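Local coordinates for fibronectin type III domain-containing protein (Simiduia agarivorans, PDB 6P2K) that probably hydrolyses xyloglucan and related beta-glucans through this glycoside hydrolase family 74 region, a pair of seven-bladed beta-propellers within a longer protein, at residues V60-V65 with A103-K108; G76-L81 with N99-S104; A117-R122 with Q140-Q145. One frame throughout, in Å; residues are numbered along the deposited sequence.

Contact 1. Residues V60-V65 with A103-K108; sequences VFAVAV and ASIAFK
Phe61, Ala62 and Ala64 of strand 60-65 meet Ala103, Ile105 and Phe107 of strand 103-108 mainly through apolar side chains, with some contacts to backbone atoms. The short strand axes run nearly parallel, 11° apart, and approach to 5.2 Å, yet no hydrogen bond joins the two backbones: these are the first strands of two successive four-stranded antiparallel sheets, packed against each other rather than paired. Small aliphatic groups, chiefly alanine methyls, do most of the touching. CB of Phe61 lies 3.6 Å from CB of Ala103, while the Phe61 ring leads away from the segment 103-108. CB of Ala62 presses on the backbone, 3.5 Å from C of Ala103, and also meets CD1 of Ile105 at 4.1 Å. CD1 of Ile105 is brought there with CG1 anti to the carbonyl carbon (chi1 -48°). CB of Ala64 sits 3.8 Å from CB of Ile105, with CG2 of the same isoleucine alongside. The small side chains of Ala62, Ala64 and Ala103 are consistent with this close approach.

The aromatic contact is at the far end. CB of Ala64 lies at the edge of the Phe107 ring, near its plane, 3.7 Å from CE1; the same CE1 is 3.6 Å from the backbone O of Val65, which approaches obliquely.

Phe61 and Ala62 both face Gly76 in strand 72-77, forming a classic beta bulge. The ring of Phe61 reaches toward the zinc site, touching Asp124, a zinc ligand together with Gln16. Strand 60-66 is also flanked by strand 30-34, where Tyr31 meets Val63 and Val65, whereas strand 102-108 is backed by strand 114-119, with Ile115 against both Ile105 and Phe107.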
loop_
_atom_site.group_PDB
_atom_site.type_symbol
_atom_site.label_atom_id
_atom_site.label_comp_id
_atom_site.label_asym_id
_atom_site.label_seq_id
_atom_site.Cartn_x
_atom_site.Cartn_y
_atom_site.Cartn_z
ATOM N N VAL B 60 -33.199 -27.846 -32.995
ATOM C CA VAL B 60 -32.879 -27.974 -34.414
ATOM C C VAL B 60 -31.651 -28.856 -34.580
ATOM O O VAL B 60 -30.611 -28.614 -33.955
ATOM C CB VAL B 60 -32.651 -26.594 -35.052
ATOM C CG1 VAL B 60 -32.298 -26.747 -36.523
ATOM C CG2 VAL B 60 -33.882 -25.723 -34.882
ATOM N N PHE B 61 -31.765 -29.873 -35.440
ATOM C CA PHE B 61 -30.668 -30.789 -35.711
ATOM C C PHE B 61 -30.051 -30.615 -37.091
ATOM O O PHE B 61 -28.947 -31.124 -37.318
ATOM C CB PHE B 61 -31.139 -32.243 -35.559
ATOM C CG PHE B 61 -31.467 -32.634 -34.148
ATOM C CD1 PHE B 61 -30.563 -32.415 -33.124
ATOM C CD2 PHE B 61 -32.682 -33.224 -33.846
ATOM C CE1 PHE B 61 -30.864 -32.776 -31.825
ATOM C CE2 PHE B 61 -32.988 -33.585 -32.548
ATOM C CZ PHE B 61 -32.078 -33.359 -31.538
ATOM N N ALA B 62 -30.717 -29.922 -38.013
ATOM C CA ALA B 62 -30.198 -29.795 -39.368
ATOM C C ALA B 62 -30.858 -28.619 -40.074
ATOM O O ALA B 62 -32.033 -28.318 -39.848
ATOM C CB ALA B 62 -30.419 -31.079 -40.176
ATOM N N VAL B 63 -30.082 -27.963 -40.933
ATOM C CA VAL B 63 -30.565 -26.898 -41.805
ATOM C C VAL B 63 -29.949 -27.106 -43.182
ATOM O O VAL B 63 -28.758 -27.409 -43.299
ATOM C CB VAL B 63 -30.217 -25.495 -41.258
ATOM C CG1 VAL B 63 -30.707 -24.412 -42.207
ATOM C CG2 VAL B 63 -30.808 -25.289 -39.876
ATOM N N ALA B 64 -30.762 -26.948 -44.226
ATOM C CA ALA B 64 -30.282 -27.080 -45.596
ATOM C C ALA B 64 -30.972 -26.055 -46.481
ATOM O O ALA B 64 -32.193 -25.891 -46.413
ATOM C CB ALA B 64 -30.522 -28.492 -46.141
ATOM N N VAL B 65 -30.185 -25.369 -47.306
ATOM C CA VAL B 65 -30.695 -24.417 -48.286
ATOM C C VAL B 65 -30.711 -25.093 -49.647
ATOM O O VAL B 65 -29.760 -25.793 -50.013
ATOM C CB VAL B 65 -29.841 -23.133 -48.310
ATOM C CG1 VAL B 65 -30.559 -22.035 -49.068
ATOM C CG2 VAL B 65 -29.522 -22.683 -46.896
ATOM N N ALA B 103 -32.365 -35.182 -38.741
ATOM C CA ALA B 103 -31.066 -34.562 -38.518
ATOM C C ALA B 103 -30.188 -34.528 -39.764
ATOM O O ALA B 103 -28.992 -34.239 -39.648
ATOM C CB ALA B 103 -30.322 -35.280 -37.389
ATOM N N SER B 104 -30.737 -34.806 -40.945
ATOM C CA SER B 104 -29.961 -34.766 -42.179
ATOM C C SER B 104 -30.880 -34.426 -43.342
ATOM O O SER B 104 -31.968 -34.997 -43.460
ATOM C CB SER B 104 -29.260 -36.105 -42.445
ATOM O OG SER B 104 -28.746 -36.677 -41.255
ATOM N N ILE B 105 -30.444 -33.497 -44.192
ATOM C CA ILE B 105 -31.136 -33.184 -45.440
ATOM C C ILE B 105 -30.091 -33.076 -46.543
ATOM O O ILE B 105 -29.082 -32.381 -46.383
ATOM C CB ILE B 105 -31.958 -31.881 -45.350
ATOM C CG1 ILE B 105 -32.811 -31.860 -44.082
ATOM C CG2 ILE B 105 -32.844 -31.729 -46.575
ATOM C CD1 ILE B 105 -32.881 -30.497 -43.421
ATOM N N ALA B 106 -30.327 -33.766 -47.659
ATOM C CA ALA B 106 -29.381 -33.784 -48.765
ATOM C C ALA B 106 -30.129 -33.714 -50.087
ATOM O O ALA B 106 -31.171 -34.355 -50.257
ATOM C CB ALA B 106 -28.499 -35.039 -48.728
ATOM N N PHE B 107 -29.586 -32.938 -51.021
ATOM C CA PHE B 107 -30.168 -32.752 -52.342
ATOM C C PHE B 107 -29.384 -33.534 -53.391
ATOM O O PHE B 107 -28.210 -33.862 -53.210
ATOM C CB PHE B 107 -30.197 -31.268 -52.721
ATOM C CG PHE B 107 -30.996 -30.413 -51.780
ATOM C CD1 PHE B 107 -30.408 -29.861 -50.656
ATOM C CD2 PHE B 107 -32.333 -30.158 -52.025
ATOM C CE1 PHE B 107 -31.139 -29.073 -49.792
ATOM C CE2 PHE B 107 -33.068 -29.371 -51.163
ATOM C CZ PHE B 107 -32.469 -28.826 -50.046
ATOM N N LYS B 108 -30.050 -33.819 -54.499
ATOM C CA LYS B 108 -29.405 -34.530 -55.597
ATOM C C LYS B 108 -28.632 -33.543 -56.466
ATOM O O LYS B 108 -29.164 -32.482 -56.809
ATOM C CB LYS B 108 -30.440 -35.274 -56.433
ATOM C CG LYS B 108 -29.877 -36.003 -57.642
ATOM C CD LYS B 108 -30.916 -36.941 -58.240
ATOM C CE LYS B 108 -30.543 -37.364 -59.650
ATOM N NZ LYS B 108 -31.600 -38.217 -60.269
#

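Contact 2. Residues G76-L81 with N99-S104; sequences GTLYGL and NKSIAS
The ring of Tyr79 carries the backbone of Asn99 over one face: the Asn99 N stands 3.7 Å above the ring plane, over its centre, and CA lies 3.7 Å from CD1 of Tyr79. Phe131 also meets this ring, the two planes about 55° apart. With CG anti to the backbone N (chi1 -159°), the ring of Tyr79 swings back to Asn99, whose N gives a hydrogen bond to the O of Tyr79 from above the carbonyl plane. Further along, Ile102 N donates to Thr77 O at 3.2 Å; Gly80 N reaches the same oxygen from the opposite face of its plane. Gly80 CA also makes a CA-H...O contact of 3.0 Å with Lys100 O. The apolar contact is CD1 of Ile102 on CB of Leu81, 3.6 Å. CD1 of Leu78 also rests 3.6 Å from OG of Ser101, a hydroxyl bonded to Gly120 O. Thr77 OG1 bonds to Gly80 O, in the carbonyl plane on a lone pair, and accepts from Tyr79 N. This is a type I beta turn, Thr77 to Gly80, with an ST turn inside it, a hairpin between the middle strands of one propeller blade docked on the entry to the next.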
loop_
_atom_site.group_PDB
_atom_site.type_symbol
_atom_site.label_atom_id
_atom_site.label_comp_id
_atom_site.label_asym_id
_atom_site.label_seq_id
_atom_site.Cartn_x
_atom_site.Cartn_y
_atom_site.Cartn_z
ATOM N N GLY B 76 -34.605 -29.484 -39.927
ATOM C CA GLY B 76 -34.945 -30.701 -39.228
ATOM C C GLY B 76 -34.893 -30.496 -37.728
ATOM O O GLY B 76 -33.871 -30.067 -37.187
ATOM N N THR B 77 -36.006 -30.794 -37.062
ATOM C CA THR B 77 -36.134 -30.620 -35.620
ATOM C C THR B 77 -36.539 -31.937 -34.966
ATOM O O THR B 77 -36.773 -32.951 -35.628
ATOM C CB THR B 77 -37.158 -29.535 -35.271
ATOM O OG1 THR B 77 -38.480 -30.018 -35.539
ATOM C CG2 THR B 77 -36.907 -28.277 -36.079
ATOM N N LEU B 78 -36.628 -31.896 -33.635
ATOM C CA LEU B 78 -37.012 -33.076 -32.871
ATOM C C LEU B 78 -38.435 -33.512 -33.191
ATOM O O LEU B 78 -38.771 -34.691 -33.030
ATOM C CB LEU B 78 -36.857 -32.794 -31.377
ATOM C CG LEU B 78 -37.112 -33.925 -30.379
ATOM C CD1 LEU B 78 -36.161 -35.089 -30.622
ATOM C CD2 LEU B 78 -36.989 -33.413 -28.950
ATOM N N TYR B 79 -39.282 -32.590 -33.649
ATOM C CA TYR B 79 -40.659 -32.916 -33.993
ATOM C C TYR B 79 -40.893 -33.023 -35.495
ATOM O O TYR B 79 -42.035 -33.228 -35.919
ATOM C CB TYR B 79 -41.622 -31.890 -33.390
ATOM C CG TYR B 79 -43.043 -32.407 -33.270
ATOM C CD1 TYR B 79 -43.352 -33.445 -32.402
ATOM C CD2 TYR B 79 -44.070 -31.868 -34.034
ATOM C CE1 TYR B 79 -44.647 -33.930 -32.291
ATOM C CE2 TYR B 79 -45.371 -32.347 -33.930
ATOM C CZ TYR B 79 -45.652 -33.378 -33.057
ATOM O OH TYR B 79 -46.938 -33.858 -32.944
ATOM N N GLY B 80 -39.855 -32.892 -36.311
ATOM C CA GLY B 80 -39.984 -33.147 -37.727
ATOM C C GLY B 80 -39.454 -32.013 -38.574
ATOM O O GLY B 80 -39.007 -30.978 -38.084
ATOM N N LEU B 81 -39.522 -32.231 -39.884
ATOM C CA LEU B 81 -39.006 -31.274 -40.850
ATOM C C LEU B 81 -39.923 -30.060 -40.955
ATOM O O LEU B 81 -41.149 -30.180 -40.898
ATOM C CB LEU B 81 -38.868 -31.950 -42.217
ATOM C CG LEU B 81 -37.935 -31.371 -43.279
ATOM C CD1 LEU B 81 -36.485 -31.483 -42.847
ATOM C CD2 LEU B 81 -38.161 -32.101 -44.590
ATOM N N ASN B 99 -43.766 -35.534 -35.756
ATOM C CA ASN B 99 -43.322 -36.416 -34.678
ATOM C C ASN B 99 -42.153 -37.303 -35.102
ATOM O O ASN B 99 -41.950 -38.379 -34.532
ATOM C CB ASN B 99 -44.483 -37.273 -34.151
ATOM C CG ASN B 99 -44.342 -37.619 -32.680
ATOM O OD1 ASN B 99 -43.287 -37.418 -32.081
ATOM N ND2 ASN B 99 -45.410 -38.146 -32.091
ATOM N N LYS B 100 -41.368 -36.868 -36.090
ATOM C CA LYS B 100 -40.248 -37.639 -36.627
ATOM C C LYS B 100 -38.987 -36.785 -36.578
ATOM O O LYS B 100 -38.811 -35.893 -37.410
ATOM C CB LYS B 100 -40.528 -38.087 -38.063
ATOM C CG LYS B 100 -41.678 -39.066 -38.223
ATOM C CD LYS B 100 -41.443 -40.331 -37.422
ATOM C CE LYS B 100 -40.290 -41.134 -38.005
ATOM N NZ LYS B 100 -40.361 -42.576 -37.636
ATOM N N SER B 101 -38.099 -37.066 -35.627
ATOM C CA SER B 101 -36.869 -36.288 -35.497
ATOM C C SER B 101 -35.969 -36.490 -36.710
ATOM O O SER B 101 -35.624 -37.624 -37.056
ATOM C CB SER B 101 -36.128 -36.686 -34.221
ATOM O OG SER B 101 -35.040 -35.816 -33.977
ATOM N N ILE B 102 -35.571 -35.386 -37.340
ATOM C CA ILE B 102 -34.777 -35.405 -38.565
ATOM C C ILE B 102 -33.504 -34.604 -38.344
ATOM O O ILE B 102 -33.553 -33.475 -37.838
ATOM C CB ILE B 102 -35.577 -34.851 -39.757
ATOM C CG1 ILE B 102 -36.774 -35.748 -40.032
ATOM C CG2 ILE B 102 -34.719 -34.747 -41.005
ATOM C CD1 ILE B 102 -37.768 -35.105 -40.910
ATOM N N ALA B 103 -32.365 -35.182 -38.741
ATOM C CA ALA B 103 -31.066 -34.562 -38.518
ATOM C C ALA B 103 -30.188 -34.528 -39.764
ATOM O O ALA B 103 -28.992 -34.239 -39.648
ATOM C CB ALA B 103 -30.322 -35.280 -37.389
ATOM N N SER B 104 -30.737 -34.806 -40.945
ATOM C CA SER B 104 -29.961 -34.766 -42.179
ATOM C C SER B 104 -30.880 -34.426 -43.342
ATOM O O SER B 104 -31.968 -34.997 -43.460
ATOM C CB SER B 104 -29.260 -36.105 -42.445
ATOM O OG SER B 104 -28.746 -36.677 -41.255
#

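Contact 3. Residues A117-R122 with Q140-Q145; sequences AAPGWR and QVFVSQ
The two middle strands of one four-stranded antiparallel beta-propeller blade, 114-119 and 139-144, pair here, where Ala117 and Phe142 form an antiparallel hydrogen-bonded pair. Both bonds of the pair lie nearly along the C=O axis: Ala117 N donates to Phe142 O at 2.6 Å with an N-H...O angle of 166°, and Phe142 N returns a bond to Ala117 O at 2.8 Å. The short axes are 163° apart. The CB atoms of Ala117 and Phe142 leave on the same face of the sheet, 4.2 Å apart.

Next to the pair the strand 117-119 ends on Pro119, which has no N-H to offer Gln140. Its ring instead lies against the backbone of Gln140, with CD of Pro119 3.1 Å from Gln140 O. It also packs on the phenyl ring of Phe142: CG of Pro119 is 3.8 Å from CE2 of Phe142, the two side chains crossing at about a right angle. An alanine at this position would remove CG and CD, and would probably leave the Phe142 ring with a gap beside CE2 and more freedom to turn.

Ala118 uses its methyl against Val141, CB to CG2 at 4.2 Å, and Val166 and Val169 of the next blade also pack on Ala118. The outer strand 152-155 lies beyond 139-144, and Gln140 NE2 is bonded to Thr155 OG1 there. CG anti to the carbonyl carbon (chi1 -62°) carries the Phe142 ring to where Ala117 O lies at its edge, in its plane, 3.8 Å from CD2.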
loop_
_atom_site.group_PDB
_atom_site.type_symbol
_atom_site.label_atom_id
_atom_site.label_comp_id
_atom_site.label_asym_id
_atom_site.label_seq_id
_atom_site.Cartn_x
_atom_site.Cartn_y
_atom_site.Cartn_z
ATOM N N ALA B 117 -34.530 -36.676 -46.687
ATOM C CA ALA B 117 -34.558 -36.270 -45.287
ATOM C C ALA B 117 -34.446 -37.525 -44.436
ATOM O O ALA B 117 -35.266 -38.439 -44.566
ATOM C CB ALA B 117 -35.832 -35.491 -44.954
ATOM N N ALA B 118 -33.433 -37.569 -43.578
ATOM C CA ALA B 118 -33.135 -38.773 -42.826
ATOM C C ALA B 118 -33.476 -38.591 -41.357
ATOM O O ALA B 118 -33.048 -37.604 -40.745
ATOM C CB ALA B 118 -31.654 -39.141 -42.974
ATOM N N PRO B 119 -34.256 -39.500 -40.773
ATOM C CA PRO B 119 -34.493 -39.452 -39.327
ATOM C C PRO B 119 -33.188 -39.472 -38.547
ATOM O O PRO B 119 -32.243 -40.184 -38.894
ATOM C CB PRO B 119 -35.320 -40.715 -39.069
ATOM C CG PRO B 119 -36.053 -40.927 -40.343
ATOM C CD PRO B 119 -35.126 -40.479 -41.444
ATOM N N GLY B 120 -33.138 -38.681 -37.485
ATOM C CA GLY B 120 -31.936 -38.620 -36.677
ATOM C C GLY B 120 -32.073 -37.592 -35.579
ATOM O O GLY B 120 -33.014 -36.791 -35.551
ATOM N N TRP B 121 -31.094 -37.624 -34.667
ATOM C CA TRP B 121 -31.084 -36.661 -33.562
ATOM C C TRP B 121 -29.685 -36.418 -33.008
ATOM O O TRP B 121 -29.575 -36.033 -31.840
ATOM C CB TRP B 121 -32.011 -37.140 -32.444
ATOM C CG TRP B 121 -31.666 -38.513 -31.953
ATOM C CD1 TRP B 121 -30.830 -38.825 -30.925
ATOM C CD2 TRP B 121 -32.139 -39.759 -32.481
ATOM N NE1 TRP B 121 -30.757 -40.190 -30.772
ATOM C CE2 TRP B 121 -31.550 -40.784 -31.716
ATOM C CE3 TRP B 121 -33.005 -40.106 -33.522
ATOM C CZ2 TRP B 121 -31.800 -42.134 -31.960
ATOM C CZ3 TRP B 121 -33.251 -41.444 -33.762
ATOM C CH2 TRP B 121 -32.651 -42.442 -32.983
ATOM N N ARG B 122 -28.624 -36.640 -33.783
ATOM C CA ARG B 122 -27.236 -36.357 -33.384
ATOM C C ARG B 122 -26.933 -37.138 -32.107
ATOM O O ARG B 122 -27.235 -38.341 -32.047
ATOM C CB ARG B 122 -27.051 -34.848 -33.289
ATOM C CG ARG B 122 -27.291 -34.126 -34.592
ATOM C CD ARG B 122 -26.725 -32.716 -34.567
ATOM N NE ARG B 122 -26.763 -32.119 -35.896
ATOM C CZ ARG B 122 -25.707 -32.000 -36.694
ATOM N NH1 ARG B 122 -24.515 -32.424 -36.294
ATOM N NH2 ARG B 122 -25.843 -31.450 -37.895
ATOM N N GLN B 140 -35.163 -45.936 -41.586
ATOM C CA GLN B 140 -36.027 -45.372 -42.610
ATOM C C GLN B 140 -35.489 -44.021 -43.053
ATOM O O GLN B 140 -34.654 -43.406 -42.386
ATOM C CB GLN B 140 -37.471 -45.239 -42.114
ATOM C CG GLN B 140 -38.229 -46.552 -42.120
ATOM C CD GLN B 140 -39.684 -46.381 -41.757
ATOM O OE1 GLN B 140 -40.028 -45.593 -40.877
ATOM N NE2 GLN B 140 -40.555 -47.116 -42.442
ATOM N N VAL B 141 -35.992 -43.567 -44.197
ATOM C CA VAL B 141 -35.521 -42.351 -44.851
ATOM C C VAL B 141 -36.675 -41.759 -45.647
ATOM O O VAL B 141 -37.368 -42.476 -46.375
ATOM C CB VAL B 141 -34.307 -42.638 -45.762
ATOM C CG1 VAL B 141 -34.239 -41.635 -46.898
ATOM C CG2 VAL B 141 -33.011 -42.617 -44.955
ATOM N N PHE B 142 -36.891 -40.455 -45.503
ATOM C CA PHE B 142 -37.910 -39.756 -46.276
ATOM C C PHE B 142 -37.283 -39.175 -47.536
ATOM O O PHE B 142 -36.269 -38.473 -47.468
ATOM C CB PHE B 142 -38.561 -38.650 -45.446
ATOM C CG PHE B 142 -39.273 -39.152 -44.226
ATOM C CD1 PHE B 142 -40.598 -39.552 -44.296
ATOM C CD2 PHE B 142 -38.618 -39.228 -43.007
ATOM C CE1 PHE B 142 -41.256 -40.015 -43.173
ATOM C CE2 PHE B 142 -39.272 -39.692 -41.881
ATOM C CZ PHE B 142 -40.591 -40.085 -41.964
ATOM N N VAL B 143 -37.888 -39.471 -48.682
ATOM C CA VAL B 143 -37.377 -39.039 -49.977
ATOM C C VAL B 143 -38.487 -38.302 -50.713
ATOM O O VAL B 143 -39.666 -38.653 -50.593
ATOM C CB VAL B 143 -36.858 -40.235 -50.806
ATOM C CG1 VAL B 143 -37.952 -41.275 -50.983
ATOM C CG2 VAL B 143 -36.317 -39.776 -52.155
ATOM N N SER B 144 -38.108 -37.267 -51.461
ATOM C CA SER B 144 -39.045 -36.491 -52.259
ATOM C C SER B 144 -38.463 -36.271 -53.647
ATOM O O SER B 144 -37.279 -35.948 -53.787
ATOM C CB SER B 144 -39.355 -35.138 -51.602
ATOM O OG SER B 144 -39.622 -34.145 -52.578
ATOM N N GLN B 145 -39.299 -36.451 -54.668
ATOM C CA GLN B 145 -38.929 -36.180 -56.051
ATOM C C GLN B 145 -39.538 -34.886 -56.570
ATOM O O GLN B 145 -39.421 -34.590 -57.763
ATOM C CB GLN B 145 -39.349 -37.345 -56.953
ATOM C CG GLN B 145 -38.448 -38.571 -56.882
ATOM C CD GLN B 145 -38.958 -39.616 -55.908
ATOM O OE1 GLN B 145 -38.918 -39.423 -54.692
ATOM N NE2 GLN B 145 -39.444 -40.732 -56.439
#

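All three contacts are largely buried, and all involve the sheet holding strands 102-108, 114-119 and 139-144. Contact 3 lies within that sheet and rests on paired backbone bonds; contacts 1 and 2 join it to the preceding sheet. Contact 1 does so without a hydrogen bond, through methyls and rings; contact 2, at the turn, mixes scattered backbone bonds with a tyrosine face. Contacts 1 and 2 share Ala103 and Ser104. Ser104 O probably binds Ala118 N, and Ser101 O binds Gly120 N, linking both to contact 3. Contact 1 comes nearest the zinc ion, whereas contact 3 lies away from the metal sites.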